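Aspartokinase (Synechocystis, PDB 3L76) probably phosphorylates the beta-carboxyl group of aspartate with ATP, opening the pathway to lysine and threonine, and carries ACT domains that bind these two amino acids. Local coordinates at residues M375-I386 with V396-D404. Residues are numbered along the deposited sequence; the frame is centred on the assembly and turned at random.
With THR (threonine), chain D.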
loop_
_atom_site.group_PDB
_atom_site.type_symbol
_atom_site.label_atom_id
_atom_site.label_comp_id
_atom_site.label_asym_id
_atom_site.label_seq_id
_atom_site.Cartn_x
_atom_site.Cartn_y
_atom_site.Cartn_z
ATOM N N MET A 375 9.383 35.785 -12.616
ATOM C CA MET A 375 9.093 37.168 -12.258
ATOM C C MET A 375 9.728 38.140 -13.251
ATOM O O MET A 375 9.044 38.978 -13.844
ATOM C CB MET A 375 9.581 37.487 -10.857
ATOM C CG MET A 375 9.173 38.870 -10.401
ATOM S SD MET A 375 9.932 39.312 -8.837
ATOM C CE MET A 375 9.046 40.823 -8.511
ATOM N N PHE A 376 11.035 38.009 -13.442
ATOM C CA PHE A 376 11.790 38.872 -14.368
ATOM C C PHE A 376 11.277 38.824 -15.802
ATOM O O PHE A 376 11.192 39.855 -16.465
ATOM C CB PHE A 376 13.292 38.538 -14.332
ATOM C CG PHE A 376 13.886 38.529 -12.930
ATOM C CD1 PHE A 376 13.282 39.242 -11.888
ATOM C CD2 PHE A 376 15.039 37.810 -12.656
ATOM C CE1 PHE A 376 13.830 39.237 -10.601
ATOM C CE2 PHE A 376 15.601 37.789 -11.375
ATOM C CZ PHE A 376 15.007 38.499 -10.347
ATOM N N LYS A 377 10.921 37.636 -16.281
ATOM C CA LYS A 377 10.368 37.497 -17.631
ATOM C C LYS A 377 9.023 38.219 -17.758
ATOM O O LYS A 377 8.782 38.935 -18.726
ATOM C CB LYS A 377 10.204 36.021 -18.003
ATOM C CG LYS A 377 9.523 35.781 -19.349
ATOM C CD LYS A 377 8.976 34.347 -19.466
ATOM C CE LYS A 377 8.086 34.163 -20.701
ATOM N NZ LYS A 377 8.819 34.400 -21.980
ATOM N N THR A 378 8.151 38.031 -16.769
ATOM C CA THR A 378 6.846 38.678 -16.765
ATOM C C THR A 378 6.965 40.189 -16.892
ATOM O O THR A 378 6.265 40.796 -17.694
ATOM C CB THR A 378 6.059 38.341 -15.496
ATOM O OG1 THR A 378 5.994 36.924 -15.352
ATOM C CG2 THR A 378 4.651 38.888 -15.587
ATOM N N LEU A 379 7.841 40.789 -16.092
ATOM C CA LEU A 379 8.108 42.226 -16.177
ATOM C C LEU A 379 8.725 42.611 -17.518
ATOM O O LEU A 379 8.312 43.583 -18.160
ATOM C CB LEU A 379 9.007 42.681 -15.027
ATOM C CG LEU A 379 8.399 42.457 -13.636
ATOM C CD1 LEU A 379 9.330 42.905 -12.563
ATOM C CD2 LEU A 379 7.079 43.167 -13.504
ATOM N N ALA A 380 9.713 41.839 -17.948
ATOM C CA ALA A 380 10.331 42.095 -19.251
ATOM C C ALA A 380 9.317 42.027 -20.381
ATOM O O ALA A 380 9.338 42.852 -21.290
ATOM C CB ALA A 380 11.469 41.133 -19.513
ATOM N N ASP A 381 8.430 41.041 -20.334
ATOM C CA ASP A 381 7.474 40.859 -21.423
ATOM C C ASP A 381 6.512 42.025 -21.484
ATOM O O ASP A 381 5.936 42.306 -22.531
ATOM C CB ASP A 381 6.704 39.548 -21.286
ATOM C CG ASP A 381 7.558 38.340 -21.586
ATOM O OD1 ASP A 381 8.525 38.477 -22.366
ATOM O OD2 ASP A 381 7.257 37.261 -21.039
ATOM N N VAL A 382 6.349 42.725 -20.366
ATOM C CA VAL A 382 5.436 43.855 -20.354
ATOM C C VAL A 382 6.206 45.198 -20.411
ATOM O O VAL A 382 5.656 46.281 -20.194
ATOM C CB VAL A 382 4.406 43.727 -19.183
ATOM C CG1 VAL A 382 4.925 44.345 -17.906
ATOM C CG2 VAL A 382 3.066 44.308 -19.578
ATOM N N GLY A 383 7.492 45.099 -20.741
ATOM C CA GLY A 383 8.328 46.252 -20.978
ATOM C C GLY A 383 8.855 47.015 -19.766
ATOM O O GLY A 383 9.356 48.115 -19.921
ATOM N N VAL A 384 8.758 46.472 -18.560
ATOM C CA VAL A 384 9.230 47.245 -17.410
ATOM C C VAL A 384 10.635 46.848 -16.972
ATOM O O VAL A 384 10.928 45.668 -16.785
ATOM C CB VAL A 384 8.214 47.305 -16.212
ATOM C CG1 VAL A 384 6.845 46.794 -16.623
ATOM C CG2 VAL A 384 8.726 46.588 -15.000
ATOM N N ASN A 385 11.497 47.856 -16.851
ATOM C CA ASN A 385 12.885 47.661 -16.480
ATOM C C ASN A 385 13.034 47.492 -14.974
ATOM O O ASN A 385 12.414 48.217 -14.200
ATOM C CB ASN A 385 13.736 48.854 -16.951
ATOM C CG ASN A 385 15.211 48.677 -16.626
ATOM O OD1 ASN A 385 15.891 47.857 -17.234
ATOM N ND2 ASN A 385 15.700 49.430 -15.645
ATOM N N ILE A 386 13.880 46.549 -14.567
ATOM C CA ILE A 386 14.162 46.320 -13.157
ATOM C C ILE A 386 15.394 47.124 -12.730
ATOM O O ILE A 386 16.475 46.942 -13.268
ATOM C CB ILE A 386 14.416 44.826 -12.881
ATOM C CG1 ILE A 386 13.269 43.982 -13.443
ATOM C CG2 ILE A 386 14.658 44.596 -11.376
ATOM C CD1 ILE A 386 13.523 42.498 -13.430
ATOM N N VAL A 396 11.010 37.743 -3.434
ATOM C CA VAL A 396 11.893 38.530 -4.294
ATOM C C VAL A 396 11.295 39.928 -4.538
ATOM O O VAL A 396 10.177 40.069 -5.039
ATOM C CB VAL A 396 12.330 37.782 -5.591
ATOM C CG1 VAL A 396 11.315 36.761 -5.991
ATOM C CG2 VAL A 396 12.615 38.765 -6.726
ATOM N N SER A 397 12.037 40.953 -4.117
ATOM C CA SER A 397 11.610 42.347 -4.264
ATOM C C SER A 397 12.350 43.046 -5.397
ATOM O O SER A 397 13.538 42.808 -5.623
ATOM C CB SER A 397 11.780 43.133 -2.968
ATOM O OG SER A 397 11.163 42.492 -1.862
ATOM N N CYS A 398 11.619 43.884 -6.123
ATOM C CA CYS A 398 12.167 44.645 -7.231
ATOM C C CYS A 398 11.801 46.112 -7.076
ATOM O O CYS A 398 10.698 46.450 -6.638
ATOM C CB CYS A 398 11.626 44.133 -8.562
ATOM S SG CYS A 398 12.319 42.581 -9.125
ATOM N N VAL A 399 12.728 46.996 -7.420
ATOM C CA VAL A 399 12.388 48.410 -7.430
ATOM C C VAL A 399 12.196 48.799 -8.872
ATOM O O VAL A 399 12.992 48.412 -9.726
ATOM C CB VAL A 399 13.459 49.273 -6.743
ATOM C CG1 VAL A 399 13.081 50.730 -6.808
ATOM C CG2 VAL A 399 13.627 48.835 -5.305
ATOM N N ILE A 400 11.112 49.516 -9.152
ATOM C CA ILE A 400 10.796 49.910 -10.527
ATOM C C ILE A 400 10.341 51.366 -10.620
ATOM O O ILE A 400 9.983 52.001 -9.625
ATOM C CB ILE A 400 9.677 49.035 -11.148
ATOM C CG1 ILE A 400 8.425 49.078 -10.282
ATOM C CG2 ILE A 400 10.127 47.584 -11.336
ATOM C CD1 ILE A 400 7.180 48.711 -11.047
ATOM N N ASP A 401 10.360 51.903 -11.827
ATOM C CA ASP A 401 9.773 53.206 -12.039
ATOM C C ASP A 401 8.297 53.168 -11.644
ATOM O O ASP A 401 7.526 52.350 -12.159
ATOM C CB ASP A 401 9.892 53.623 -13.501
ATOM C CG ASP A 401 9.649 55.121 -13.713
ATOM O OD1 ASP A 401 8.602 55.646 -13.272
ATOM O OD2 ASP A 401 10.509 55.768 -14.346
ATOM N N GLN A 402 7.909 54.072 -10.747
ATOM C CA GLN A 402 6.526 54.185 -10.293
ATOM C C GLN A 402 5.526 54.153 -11.442
ATOM O O GLN A 402 4.433 53.613 -11.306
ATOM C CB GLN A 402 6.327 55.467 -9.485
ATOM C CG GLN A 402 4.868 55.885 -9.328
ATOM C CD GLN A 402 4.009 54.788 -8.732
ATOM O OE1 GLN A 402 4.505 53.906 -8.030
ATOM N NE2 GLN A 402 2.713 54.831 -9.015
ATOM N N ARG A 403 5.889 54.732 -12.577
ATOM C CA ARG A 403 4.964 54.754 -13.711
ATOM C C ARG A 403 4.677 53.367 -14.301
ATOM O O ARG A 403 3.708 53.192 -15.026
ATOM C CB ARG A 403 5.477 55.690 -14.803
ATOM C CG ARG A 403 5.343 57.156 -14.469
ATOM C CD ARG A 403 6.105 57.998 -15.474
ATOM N NE ARG A 403 7.514 57.649 -15.473
ATOM C CZ ARG A 403 8.431 58.279 -16.184
ATOM N NH1 ARG A 403 8.079 59.299 -16.948
ATOM N NH2 ARG A 403 9.696 57.885 -16.119
ATOM N N ASP A 404 5.535 52.393 -14.007
ATOM C CA ASP A 404 5.428 51.063 -14.593
ATOM C C ASP A 404 4.579 50.157 -13.690
ATOM O O ASP A 404 4.234 49.038 -14.058
ATOM C CB ASP A 404 6.831 50.434 -14.788
ATOM C CG ASP A 404 7.598 51.029 -15.955
ATOM O OD1 ASP A 404 6.969 51.572 -16.893
ATOM O OD2 ASP A 404 8.849 50.944 -15.924
HETATM N N THR D . 17.582 46.227 -15.896
HETATM C CA THR D . 17.819 44.836 -16.275
HETATM C C THR D . 16.490 44.130 -16.484
HETATM O O THR D . 15.424 44.690 -16.168
HETATM C CB THR D . 18.620 44.067 -15.216
HETATM O OG1 THR D . 17.893 44.064 -13.976
HETATM C CG2 THR D . 20.013 44.698 -15.021
HETATM O OXT THR D . 16.480 42.994 -16.979
HETATM O O HOH W 1 10.522 50.459 -17.906
HETATM O O HOH W 2 10.758 50.582 -14.298
#
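Met-375 and Val-396 meet tip to tip where the first helix of an ACT domain packs on strand 396-401, the two axes 25° apart. The Met-375 chain is extended throughout, CG lying opposite the backbone N (chi1 -174°), and reaches from the helix toward the strand. Its SD lies 3.5 Å from CG2 of Val-396. Its CE comes 3.8 Å from SG of Cys-398. A slim, unbranched thioether suits this reach into the core. Cys-398 is small and weakly polar; its SG also takes CG2 of Ile-386 at 3.8 Å and stands oblique to the Phe-376 ring, 5.2 Å from the centroid. The ring brings CE1 into the same cluster.

The helix ends in a Schellman motif with Gly-383 as C-prime residue, its positive phi easy for a residue without a side chain. Val-384 then turns inward: its branched apolar side chain, suited to this buried place, crosses that of Ile-400 obliquely, CG2 to CG2 at 4.0 Å, and runs past that of Asp-404 in the opposite direction. Beyond it the chain enters the threonine pocket. Asn-385 takes the ligand's ammonium nitrogen on OD1, while ND2 is held by Asp-454; an alanine here would probably leave that ammonium short of one acceptor and Asp-454 without its amide partner. Ile-386 binds with its backbone: N donates to the ligand's carboxylate O at 165°, and O accepts from the ammonium.

Two waters join the segments beside Asp-404, where a carboxylate suits as acceptor. One accepts from Asn-385 N, the other donates to Asn-385 O and accepts from Asp-401 N, and both donate to OD2 of Asp-404.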